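Local coordinates for protein chitinase (Thermococcus chitonophagus, PDB 5XSW) that probably hydrolyses chitin as an endochitinase, the chain here joining an N-terminal beta-strand domain to a mostly helical domain that binds the sugar, at residues Pro146-Phe151 / Asp324-Thr329; Ala211-Gly216 / Gly372-Thr377; Glu328-Asp333 / Thr377-Thr382; Ile332-Asn337 / Phe366-Phe371. All coordinates share one frame; numbering follows the deposited sequence.

Contact 1. Residues Pro146-Phe151 / Asp324-Thr329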
# COMPACT_ATOMS: atom_id res chain seq x y z
N PRO A 146 -20.12 18.85 27.14
CA PRO A 146 -20.28 17.71 26.22
C PRO A 146 -20.48 18.15 24.77
O PRO A 146 -20.96 19.26 24.49
CB PRO A 146 -21.53 16.98 26.74
CG PRO A 146 -22.20 17.93 27.71
CD PRO A 146 -21.19 18.93 28.16
N HIS A 147 -20.10 17.27 23.84
CA HIS A 147 -20.18 17.59 22.42
C HIS A 147 -20.47 16.33 21.61
O HIS A 147 -20.65 15.26 22.17
CB HIS A 147 -18.90 18.23 21.94
CG HIS A 147 -17.68 17.33 22.08
ND1 HIS A 147 -17.12 16.64 21.02
CD2 HIS A 147 -16.95 16.98 23.18
CE1 HIS A 147 -16.06 15.96 21.44
NE2 HIS A 147 -15.94 16.14 22.75
N GLN A 148 -20.55 16.45 20.30
CA GLN A 148 -20.88 15.27 19.50
C GLN A 148 -20.02 15.23 18.22
O GLN A 148 -20.47 14.79 17.16
CB GLN A 148 -22.41 15.25 19.18
CG GLN A 148 -23.28 14.71 20.40
CD GLN A 148 -23.05 13.19 20.80
OE1 GLN A 148 -23.84 12.33 20.40
NE2 GLN A 148 -22.01 12.89 21.64
N ASN A 149 -18.79 15.72 18.30
CA ASN A 149 -17.91 15.65 17.11
C ASN A 149 -17.55 14.18 16.77
O ASN A 149 -17.35 13.35 17.68
CB ASN A 149 -16.62 16.45 17.34
CG ASN A 149 -16.88 17.97 17.42
OD1 ASN A 149 -16.89 18.67 16.41
ND2 ASN A 149 -16.99 18.46 18.62
N GLY A 150 -17.43 13.87 15.49
CA GLY A 150 -17.05 12.50 15.15
C GLY A 150 -15.58 12.53 14.84
O GLY A 150 -14.77 12.88 15.69
N PHE A 151 -15.23 12.20 13.60
CA PHE A 151 -13.85 12.12 13.15
C PHE A 151 -13.14 13.52 13.18
O PHE A 151 -12.05 13.67 13.71
CB PHE A 151 -13.84 11.54 11.70
CG PHE A 151 -12.54 11.72 10.98
CD1 PHE A 151 -11.35 11.33 11.58
CD2 PHE A 151 -12.52 12.20 9.68
CE1 PHE A 151 -10.14 11.44 10.91
CE2 PHE A 151 -11.28 12.35 9.02
CZ PHE A 151 -10.11 11.95 9.65
N ASP A 324 -28.24 12.10 8.50
CA ASP A 324 -27.52 11.41 9.59
C ASP A 324 -26.35 12.33 10.00
O ASP A 324 -25.44 12.63 9.19
CB ASP A 324 -27.03 10.01 9.11
CG ASP A 324 -26.25 9.25 10.18
OD1 ASP A 324 -25.89 9.80 11.24
OD2 ASP A 324 -26.01 8.05 9.95
N PRO A 325 -26.40 12.86 11.21
CA PRO A 325 -25.34 13.79 11.57
C PRO A 325 -23.93 13.09 11.72
O PRO A 325 -22.91 13.75 11.76
CB PRO A 325 -25.83 14.36 12.92
CG PRO A 325 -26.61 13.24 13.51
CD PRO A 325 -27.32 12.59 12.33
N TRP A 326 -23.90 11.77 11.76
CA TRP A 326 -22.63 11.04 11.90
C TRP A 326 -22.21 10.46 10.53
O TRP A 326 -21.27 9.65 10.45
CB TRP A 326 -22.78 9.94 12.95
CG TRP A 326 -22.75 10.42 14.37
CD1 TRP A 326 -23.81 10.91 15.10
CD2 TRP A 326 -21.61 10.46 15.24
NE1 TRP A 326 -23.38 11.26 16.37
CE2 TRP A 326 -22.05 10.99 16.48
CE3 TRP A 326 -20.27 10.11 15.08
CZ2 TRP A 326 -21.18 11.17 17.56
CZ3 TRP A 326 -19.42 10.28 16.16
CH2 TRP A 326 -19.87 10.82 17.38
N ALA A 327 -22.89 10.89 9.45
CA ALA A 327 -22.63 10.35 8.12
C ALA A 327 -21.13 10.39 7.72
O ALA A 327 -20.62 9.38 7.28
CB ALA A 327 -23.45 11.07 7.06
N GLU A 328 -20.46 11.54 7.83
CA GLU A 328 -19.08 11.64 7.42
C GLU A 328 -18.20 10.63 8.20
O GLU A 328 -17.34 9.90 7.62
CB GLU A 328 -18.56 13.06 7.64
CG GLU A 328 -17.04 13.15 7.31
CD GLU A 328 -16.46 14.55 7.42
OE1 GLU A 328 -16.82 15.26 8.40
OE2 GLU A 328 -15.62 14.91 6.58
N THR A 329 -18.40 10.60 9.50
CA THR A 329 -17.61 9.72 10.40
C THR A 329 -17.86 8.24 10.03
O THR A 329 -16.94 7.43 10.05
CB THR A 329 -17.95 10.00 11.89
OG1 THR A 329 -17.56 11.36 12.19
CG2 THR A 329 -17.15 9.04 12.80
O HOH W 1 -20.62 13.83 14.12
O HOH W 2 -25.10 12.50 18.30
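The Trp-326 indole and the Gln-148 side chain cross at about a right angle, with the amide plane turned 75° from the ring plane. The six-membered part of the indole points at the backbone of Gln-148, Asn-149 and Gly-150. Trp-326 CZ3 lies 3.4 Å from Gly-150 CA, and CH2 lies 3.6 Å from Asn-149 O. Two waters bridge the segments. One sits in the ring plane at the indole edge, takes the N-H of Trp-326 NE1 at 2.9 Å and makes an unusually short approach to Gln-148 OE1. The other lies over the ring and donates to Gln-148 O and Pro-325 O in long bonds. The Gln-148 chain bends at chi2. Its NE2 turns back to His-147 O at 2.8 Å and also reaches Ala-383 O.

Trp-326 is the N-cap residue of helix 327-338. Its N-H closes an Asx turn, donating to Asp-324 OD1 at 2.8 Å, within a type I turn from Asp-324 to Ala-327. The contact therefore lays the loop 146-151 across the start of this helix.

In the first turn of the helix, Thr-329 holds OG1 beside its own backbone N (chi1 -63°). There OG1 accepts the N-H of Phe-151 at 2.9 Å in a nearly straight bond, 162° at the hydrogen. Gly-150 CA packs 3.2 Å from the same oxygen. The Phe-151 ring leads away to meet Phe-205 edge-to-face.

Contact 2. Residues Ala211-Gly216 / Gly372-Thr377. With NAG (2-acetamido-2-deoxy-beta-D-glucopyranose), chain C; NDG (2-acetamido-2-deoxy-alpha-D-glucopyranose), chain B.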
# COMPACT_ATOMS: atom_id res chain seq x y z
N ALA A 211 -9.62 1.03 20.22
CA ALA A 211 -10.28 0.08 21.10
C ALA A 211 -10.92 -1.07 20.26
O ALA A 211 -10.79 -2.28 20.57
CB ALA A 211 -11.35 0.81 21.94
N LYS A 212 -11.59 -0.68 19.17
CA LYS A 212 -12.21 -1.66 18.26
C LYS A 212 -11.14 -2.52 17.59
O LYS A 212 -11.26 -3.77 17.55
CB LYS A 212 -13.07 -0.93 17.20
CG LYS A 212 -13.59 -1.87 16.08
CD LYS A 212 -14.46 -3.00 16.69
CE LYS A 212 -14.37 -4.25 15.83
NZ LYS A 212 -15.06 -5.43 16.39
N GLU A 213 -10.09 -1.88 17.08
CA GLU A 213 -9.08 -2.60 16.27
C GLU A 213 -8.26 -3.59 17.07
O GLU A 213 -7.93 -4.67 16.56
CB GLU A 213 -8.10 -1.62 15.61
CG GLU A 213 -8.79 -0.82 14.46
CD GLU A 213 -9.11 -1.67 13.24
OE1 GLU A 213 -9.71 -1.07 12.30
OE2 GLU A 213 -8.71 -2.88 13.18
N ASN A 214 -7.87 -3.22 18.30
CA ASN A 214 -7.00 -4.12 19.08
C ASN A 214 -6.99 -3.80 20.56
O ASN A 214 -5.95 -3.94 21.21
CB ASN A 214 -5.57 -4.03 18.48
CG ASN A 214 -4.59 -5.12 18.99
OD1 ASN A 214 -4.98 -6.16 19.53
ND2 ASN A 214 -3.27 -4.85 18.81
N TRP A 215 -8.12 -3.34 21.07
CA TRP A 215 -8.23 -3.07 22.51
C TRP A 215 -7.10 -2.14 22.96
O TRP A 215 -6.61 -2.25 24.06
CB TRP A 215 -8.15 -4.40 23.32
CG TRP A 215 -9.42 -5.19 23.37
CD1 TRP A 215 -9.77 -6.27 22.54
CD2 TRP A 215 -10.56 -4.97 24.24
NE1 TRP A 215 -11.00 -6.76 22.93
CE2 TRP A 215 -11.51 -5.98 23.94
CE3 TRP A 215 -10.84 -4.05 25.26
CZ2 TRP A 215 -12.73 -6.10 24.63
CZ3 TRP A 215 -12.07 -4.18 25.96
CH2 TRP A 215 -13.02 -5.17 25.61
N GLY A 216 -6.65 -1.22 22.10
CA GLY A 216 -5.43 -0.48 22.45
C GLY A 216 -5.67 0.47 23.62
O GLY A 216 -4.79 0.75 24.43
N GLY A 372 -17.02 -7.14 11.99
CA GLY A 372 -17.05 -7.17 13.45
C GLY A 372 -17.77 -5.96 14.02
O GLY A 372 -17.41 -5.45 15.08
N GLY A 373 -18.78 -5.44 13.31
CA GLY A 373 -19.55 -4.30 13.81
C GLY A 373 -18.68 -3.05 13.96
O GLY A 373 -18.94 -2.20 14.83
N HIS A 374 -17.71 -2.91 13.06
CA HIS A 374 -16.68 -1.88 13.16
C HIS A 374 -17.30 -0.46 13.24
O HIS A 374 -16.99 0.30 14.16
CB HIS A 374 -15.72 -1.95 11.95
CG HIS A 374 -14.43 -1.21 12.15
ND1 HIS A 374 -14.35 0.17 12.10
CD2 HIS A 374 -13.16 -1.66 12.35
CE1 HIS A 374 -13.08 0.55 12.23
NE2 HIS A 374 -12.34 -0.54 12.41
N VAL A 375 -18.15 -0.11 12.28
CA VAL A 375 -18.70 1.25 12.21
C VAL A 375 -19.61 1.59 13.43
O VAL A 375 -19.35 2.58 14.12
CB VAL A 375 -19.47 1.51 10.86
CG1 VAL A 375 -20.27 2.87 10.89
CG2 VAL A 375 -18.45 1.56 9.74
N PRO A 376 -20.63 0.77 13.73
CA PRO A 376 -21.43 1.14 14.91
C PRO A 376 -20.61 1.14 16.22
O PRO A 376 -20.89 1.93 17.11
CB PRO A 376 -22.52 0.03 14.98
CG PRO A 376 -21.94 -1.15 14.17
CD PRO A 376 -21.17 -0.44 13.05
N THR A 377 -19.65 0.26 16.37
CA THR A 377 -18.82 0.28 17.59
C THR A 377 -18.05 1.59 17.72
O THR A 377 -18.07 2.23 18.77
CB THR A 377 -17.80 -0.90 17.60
OG1 THR A 377 -18.51 -2.15 17.52
CG2 THR A 377 -16.92 -0.91 18.90
C1 NAG C . -10.09 -6.88 15.08
C2 NAG C . -8.80 -7.11 14.40
C3 NAG C . -8.55 -6.07 13.32
C4 NAG C . -9.70 -5.94 12.36
C5 NAG C . -10.92 -5.67 13.14
C6 NAG C . -12.08 -5.61 12.18
C7 NAG C . -6.78 -8.12 15.54
C8 NAG C . -5.65 -7.98 16.60
N2 NAG C . -7.72 -7.08 15.40
O3 NAG C . -7.35 -6.35 12.56
O4 NAG C . -9.54 -4.78 11.53
O5 NAG C . -11.19 -6.74 14.11
O6 NAG C . -13.20 -5.47 13.06
O7 NAG C . -6.88 -9.09 14.79
C1 NDG B . -13.05 -9.50 18.69
C2 NDG B . -13.68 -8.76 17.52
C3 NDG B . -12.69 -8.47 16.43
C4 NDG B . -11.40 -7.84 16.90
C5 NDG B . -10.79 -8.66 18.05
C6 NDG B . -9.67 -7.91 18.75
C7 NDG B . -16.11 -9.15 17.07
C8 NDG B . -17.27 -10.00 16.46
O5 NDG B . -11.76 -8.87 19.10
O3 NDG B . -13.35 -7.58 15.50
O4 NDG B . -10.40 -8.00 15.89
O6 NDG B . -9.03 -8.77 19.71
O7 NDG B . -16.30 -8.06 17.58
N2 NDG B . -14.75 -9.60 17.00
O1 NDG B . -12.72 -10.77 18.32
O HOH W 3 -17.22 -4.54 18.56
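This contact forms part of the glycan pocket, where Lys-212 and Glu-213 at the end of helix 203-214 meet Gly-372 and His-374 at the start of helix 374-386. Lys-212 bends at chi2 (60°), and its chain then runs past His-374 toward the sugars. Its CG makes a CH-pi contact over one face of the imidazole, 4.1 Å from the ring centroid. The Lys-212 and Thr-377 side chains cross at about a right angle, CD against CG2. The ammonium NZ is held by several partners. It donates to Gly-372 O at 2.7 Å and to NDG O3 at 2.9 Å. It also bonds Asn-174 OD1 and a water shared with Thr-377 OG1.

The Glu-213 carboxylate divides its oxygens. OE1 accepts from His-374 NE2 at 2.7 Å, with 156° at the hydrogen. OE1 lies near the imidazole plane, while the carboxylate itself is turned well away from it, and the N-H meets OE1 from above the carboxylate plane, 55° out of it. OE2 takes NAG O4 at 2.6 Å. The backbone Glu-213 O accepts the N-H of NAG N2 at 2.7 Å. His-374 ND1 bonds Asp-333 OD2, so bonds at both ring nitrogens hold its rotation. Arg-338 of the second subunit also bonds this NAG.

The backbone carbonyl on the N-acetyl N-H ties this sugar-binding cleft to N-acetylglucosamine, consistent with a probable chitinase.

Contact 3. Residues Glu328-Asp333 / Thr377-Thr382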
# COMPACT_ATOMS: atom_id res chain seq x y z
N GLU A 328 -20.46 11.54 7.83
CA GLU A 328 -19.08 11.64 7.42
C GLU A 328 -18.20 10.63 8.20
O GLU A 328 -17.34 9.90 7.62
CB GLU A 328 -18.56 13.06 7.64
CG GLU A 328 -17.04 13.15 7.31
CD GLU A 328 -16.46 14.55 7.42
OE1 GLU A 328 -16.82 15.26 8.40
OE2 GLU A 328 -15.62 14.91 6.58
N THR A 329 -18.40 10.60 9.50
CA THR A 329 -17.61 9.72 10.40
C THR A 329 -17.86 8.24 10.03
O THR A 329 -16.94 7.43 10.05
CB THR A 329 -17.95 10.00 11.89
OG1 THR A 329 -17.56 11.36 12.19
CG2 THR A 329 -17.15 9.04 12.80
N GLU A 330 -19.10 7.89 9.74
CA GLU A 330 -19.40 6.53 9.30
C GLU A 330 -18.66 6.14 7.99
O GLU A 330 -18.10 5.04 7.89
CB GLU A 330 -20.94 6.38 9.06
CG GLU A 330 -21.70 6.42 10.40
CD GLU A 330 -23.19 6.64 10.17
OE1 GLU A 330 -23.71 6.07 9.20
OE2 GLU A 330 -23.80 7.38 10.93
N ILE A 331 -18.67 7.03 7.01
CA ILE A 331 -18.01 6.82 5.71
C ILE A 331 -16.50 6.66 5.92
O ILE A 331 -15.85 5.73 5.42
CB ILE A 331 -18.27 7.97 4.77
CG1 ILE A 331 -19.76 7.98 4.37
CG2 ILE A 331 -17.40 7.87 3.50
CD1 ILE A 331 -20.19 9.21 3.58
N ILE A 332 -15.94 7.58 6.67
CA ILE A 332 -14.50 7.55 6.91
C ILE A 332 -14.10 6.27 7.72
O ILE A 332 -13.12 5.63 7.37
CB ILE A 332 -14.00 8.82 7.67
CG1 ILE A 332 -14.10 10.10 6.82
CG2 ILE A 332 -12.52 8.68 8.13
CD1 ILE A 332 -13.49 10.00 5.41
N ASP A 333 -14.85 5.92 8.77
CA ASP A 333 -14.54 4.70 9.50
C ASP A 333 -14.74 3.44 8.62
O ASP A 333 -13.96 2.50 8.67
CB ASP A 333 -15.42 4.54 10.72
CG ASP A 333 -15.03 3.35 11.52
OD1 ASP A 333 -13.95 3.41 12.13
OD2 ASP A 333 -15.73 2.29 11.50
N THR A 377 -19.65 0.26 16.37
CA THR A 377 -18.82 0.28 17.59
C THR A 377 -18.05 1.59 17.72
O THR A 377 -18.07 2.23 18.77
CB THR A 377 -17.80 -0.90 17.60
OG1 THR A 377 -18.51 -2.15 17.52
CG2 THR A 377 -16.92 -0.91 18.90
N VAL A 378 -17.35 1.98 16.65
CA VAL A 378 -16.44 3.12 16.73
C VAL A 378 -17.29 4.40 16.93
O VAL A 378 -16.96 5.30 17.71
CB VAL A 378 -15.57 3.21 15.45
CG1 VAL A 378 -14.84 4.55 15.38
CG2 VAL A 378 -14.48 2.03 15.48
N ILE A 379 -18.41 4.45 16.23
CA ILE A 379 -19.27 5.63 16.33
C ILE A 379 -19.90 5.74 17.71
O ILE A 379 -19.89 6.83 18.32
CB ILE A 379 -20.34 5.59 15.19
CG1 ILE A 379 -19.82 6.40 14.00
CG2 ILE A 379 -21.65 5.96 15.68
CD1 ILE A 379 -18.76 5.73 13.26
N ASN A 380 -20.41 4.63 18.23
CA ASN A 380 -20.97 4.61 19.58
C ASN A 380 -19.95 5.01 20.65
O ASN A 380 -20.25 5.79 21.56
CB ASN A 380 -21.55 3.22 19.90
CG ASN A 380 -22.84 2.96 19.09
OD1 ASN A 380 -23.63 3.88 18.79
ND2 ASN A 380 -23.03 1.72 18.68
N ILE A 381 -18.74 4.48 20.55
CA ILE A 381 -17.73 4.82 21.58
C ILE A 381 -17.30 6.29 21.46
O ILE A 381 -17.14 6.98 22.49
CB ILE A 381 -16.49 3.86 21.50
CG1 ILE A 381 -16.93 2.45 21.91
CG2 ILE A 381 -15.34 4.33 22.41
CD1 ILE A 381 -15.79 1.37 21.81
N THR A 382 -17.11 6.78 20.24
CA THR A 382 -16.75 8.19 20.07
C THR A 382 -17.85 9.08 20.70
O THR A 382 -17.52 10.05 21.42
CB THR A 382 -16.59 8.55 18.56
OG1 THR A 382 -15.63 7.66 17.97
CG2 THR A 382 -16.11 10.00 18.31
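Thr-329, Glu-330 and Asp-333 of helix 327-338 pack against Val-378 and Ile-379 of helix 374-386. This is a buried helix-helix contact in the helical domain. The two short segments cross at a steep angle, 134° between their N-to-C directions, and their axes come within 10.2 Å.

The apolar packing centres on Ile-379. Its CD1 lies 3.7 Å from Thr-329 CG2, and these two side chains slide past each other in opposite directions. Glu-330 crosses Ile-379 at about a right angle, with its aliphatic CG 4.1 Å from Ile-379 CG1. Phe-205 of helix 203-214 also touches Thr-329 and Val-378, which brings a third helix to the interface.

A carboxylate meets methyl groups at the other end. Asp-333 and Val-378 come from opposite directions. Asp-333 OD1 lies 3.6 Å from Val-378 CG1 and 3.7 Å from CG2 of the same valine. The other oxygen, OD2, hydrogen-bonds His-374 ND1, at the start of helix 374-386.

Within segment 377-382, Val-378 O accepts both Thr-382 N, at 2.9 Å, and Thr-382 OG1, at 2.7 Å, and the two donors reach it from opposite faces of its plane.

Contact 4. Residues Ile332-Asn337 / Phe366-Phe371. With NAG (2-acetamido-2-deoxy-beta-D-glucopyranose), chain C.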
# COMPACT_ATOMS: atom_id res chain seq x y z
N ILE A 332 -15.94 7.58 6.67
CA ILE A 332 -14.50 7.55 6.91
C ILE A 332 -14.10 6.27 7.72
O ILE A 332 -13.12 5.63 7.37
CB ILE A 332 -14.00 8.82 7.67
CG1 ILE A 332 -14.10 10.10 6.82
CG2 ILE A 332 -12.52 8.68 8.13
CD1 ILE A 332 -13.49 10.00 5.41
N ASP A 333 -14.85 5.92 8.77
CA ASP A 333 -14.54 4.70 9.50
C ASP A 333 -14.74 3.44 8.62
O ASP A 333 -13.96 2.50 8.67
CB ASP A 333 -15.42 4.54 10.72
CG ASP A 333 -15.03 3.35 11.52
OD1 ASP A 333 -13.95 3.41 12.13
OD2 ASP A 333 -15.73 2.29 11.50
N PHE A 334 -15.81 3.41 7.85
CA PHE A 334 -16.00 2.27 6.94
C PHE A 334 -14.81 2.10 5.96
O PHE A 334 -14.32 1.00 5.74
CB PHE A 334 -17.34 2.43 6.16
CG PHE A 334 -17.60 1.34 5.14
CD1 PHE A 334 -17.96 0.05 5.56
CD2 PHE A 334 -17.44 1.60 3.81
CE1 PHE A 334 -18.21 -0.95 4.61
CE2 PHE A 334 -17.71 0.64 2.85
CZ PHE A 334 -18.08 -0.65 3.25
N GLY A 335 -14.34 3.21 5.39
CA GLY A 335 -13.23 3.24 4.46
C GLY A 335 -11.93 2.79 5.16
O GLY A 335 -10.99 2.26 4.54
N TYR A 336 -11.85 3.06 6.44
CA TYR A 336 -10.63 2.69 7.20
C TYR A 336 -10.56 1.19 7.31
O TYR A 336 -9.50 0.58 7.10
CB TYR A 336 -10.63 3.29 8.60
CG TYR A 336 -9.32 2.97 9.35
CD1 TYR A 336 -8.21 3.79 9.22
CD2 TYR A 336 -9.25 1.88 10.20
CE1 TYR A 336 -7.02 3.54 9.93
CE2 TYR A 336 -8.07 1.58 10.91
CZ TYR A 336 -6.97 2.41 10.75
OH TYR A 336 -5.82 2.13 11.45
N ASN A 337 -11.71 0.61 7.62
CA ASN A 337 -11.76 -0.86 7.78
C ASN A 337 -11.86 -1.64 6.44
O ASN A 337 -11.19 -2.66 6.26
CB ASN A 337 -12.95 -1.22 8.66
CG ASN A 337 -13.12 -2.74 8.85
OD1 ASN A 337 -14.17 -3.27 8.55
ND2 ASN A 337 -12.07 -3.43 9.36
N PHE A 366 -26.90 1.52 3.86
CA PHE A 366 -25.92 1.15 2.85
C PHE A 366 -25.13 -0.10 3.19
O PHE A 366 -24.20 -0.45 2.49
CB PHE A 366 -24.99 2.32 2.58
CG PHE A 366 -25.57 3.35 1.65
CD1 PHE A 366 -26.50 4.26 2.11
CD2 PHE A 366 -25.21 3.38 0.33
CE1 PHE A 366 -27.04 5.19 1.26
CE2 PHE A 366 -25.75 4.31 -0.53
CZ PHE A 366 -26.67 5.22 -0.06
N ASN A 367 -25.48 -0.75 4.28
CA ASN A 367 -24.75 -1.93 4.71
C ASN A 367 -23.25 -1.68 4.84
O ASN A 367 -22.44 -2.42 4.31
CB ASN A 367 -25.05 -3.10 3.78
CG ASN A 367 -26.52 -3.45 3.76
OD1 ASN A 367 -27.08 -3.90 4.75
ND2 ASN A 367 -27.17 -3.20 2.63
N MET A 368 -22.91 -0.61 5.54
CA MET A 368 -21.52 -0.19 5.76
C MET A 368 -21.09 -0.48 7.18
O MET A 368 -20.46 0.33 7.83
CB MET A 368 -21.31 1.28 5.46
CG MET A 368 -22.05 1.82 4.27
SD MET A 368 -22.06 3.60 4.39
CE MET A 368 -20.37 3.93 4.81
N GLU A 369 -21.47 -1.64 7.68
CA GLU A 369 -21.06 -2.03 9.01
C GLU A 369 -19.54 -2.18 9.14
O GLU A 369 -18.97 -1.91 10.18
CB GLU A 369 -21.75 -3.31 9.44
CG GLU A 369 -21.63 -3.54 10.93
CD GLU A 369 -22.78 -4.31 11.51
OE1 GLU A 369 -23.59 -4.84 10.73
OE2 GLU A 369 -22.87 -4.38 12.75
N GLY A 370 -18.91 -2.65 8.08
CA GLY A 370 -17.56 -3.20 8.18
C GLY A 370 -17.50 -4.56 8.89
O GLY A 370 -18.51 -5.08 9.32
N PHE A 371 -16.31 -5.13 9.06
CA PHE A 371 -16.21 -6.40 9.82
C PHE A 371 -16.33 -6.22 11.32
O PHE A 371 -15.77 -5.27 11.86
CB PHE A 371 -14.88 -7.10 9.51
CG PHE A 371 -14.77 -7.60 8.08
CD1 PHE A 371 -15.68 -8.52 7.60
CD2 PHE A 371 -13.78 -7.14 7.23
CE1 PHE A 371 -15.61 -8.99 6.28
CE2 PHE A 371 -13.70 -7.59 5.92
CZ PHE A 371 -14.62 -8.52 5.45
C1 NAG C . -10.09 -6.88 15.08
C2 NAG C . -8.80 -7.11 14.40
C3 NAG C . -8.55 -6.07 13.32
C4 NAG C . -9.70 -5.94 12.36
C5 NAG C . -10.92 -5.67 13.14
C6 NAG C . -12.08 -5.61 12.18
C7 NAG C . -6.78 -8.12 15.54
C8 NAG C . -5.65 -7.98 16.60
N2 NAG C . -7.72 -7.08 15.40
O3 NAG C . -7.35 -6.35 12.56
O4 NAG C . -9.54 -4.78 11.53
O5 NAG C . -11.19 -6.74 14.11
O6 NAG C . -13.20 -5.47 13.06
O7 NAG C . -6.88 -9.09 14.79
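Phe-334 and Asn-337 both hold CG opposite the backbone N, with chi1 of 177° and 178°, and so send their side chains from one side of helix 327-338 onto Met-368, Gly-370 and Phe-371. Those residues belong to the loop between helices 362-365 and 374-386. The contact is thus a helix-to-loop packing that ends at the glycan pocket.

Phe-334 and Met-368 cross at about a right angle. Met-368 CB lies over one face of the phenyl ring in a CH-pi contact, 3.8 Å from the centroid. The methionine chain then bends at chi3. This brings CE to 3.6 Å from Phe-334 CB and leaves SD above the ring at 5.3 Å from the centroid, a distant Met-aromatic contact. Gly-370 N sits at the ring edge, near its plane.

Asn-337 works on the next part of the loop. Its OD1 accepts the N-H of Phe-371 at 2.9 Å, with 153° at the hydrogen and the donor tilted a little from the carbonyl plane. Gly-370 CA passes 3.4 Å from the same oxygen, and its positive phi suits glycine. Asn-337 ND2 bonds a glycerol, probably from the crystallisation liquor. The Phe-371 ring stacks on Phe-371 of the second subunit. The Asn-337 bond is consistent with holding Phe-371 in place, and Phe-371 O accepts NAG O6 at 2.8 Å.

How the contacts relate
Helix 327-338 carries contacts 1, 3 and 4, one after another from its N-terminal end. Contact 1 is at its start, contact 3 shares Glu-328 and Thr-329 with it, and contact 4 takes over at Ile-332 and Asp-333. Helix 374-386 serves contacts 2 and 3, which share Thr-377. Contacts 1 and 3 have centres 8 Å apart, contacts 3 and 4 9 Å, and contacts 1 and 2 17 Å. Along the chain, the segments of contact 4 lie between those of contact 2. Contacts 2 and 4 both touch the same sugar. The C-terminal part of helix 327-338 and the start of helix 374-386 thus border the glycan pocket, while the start of helix 327-338 meets loop 146-151.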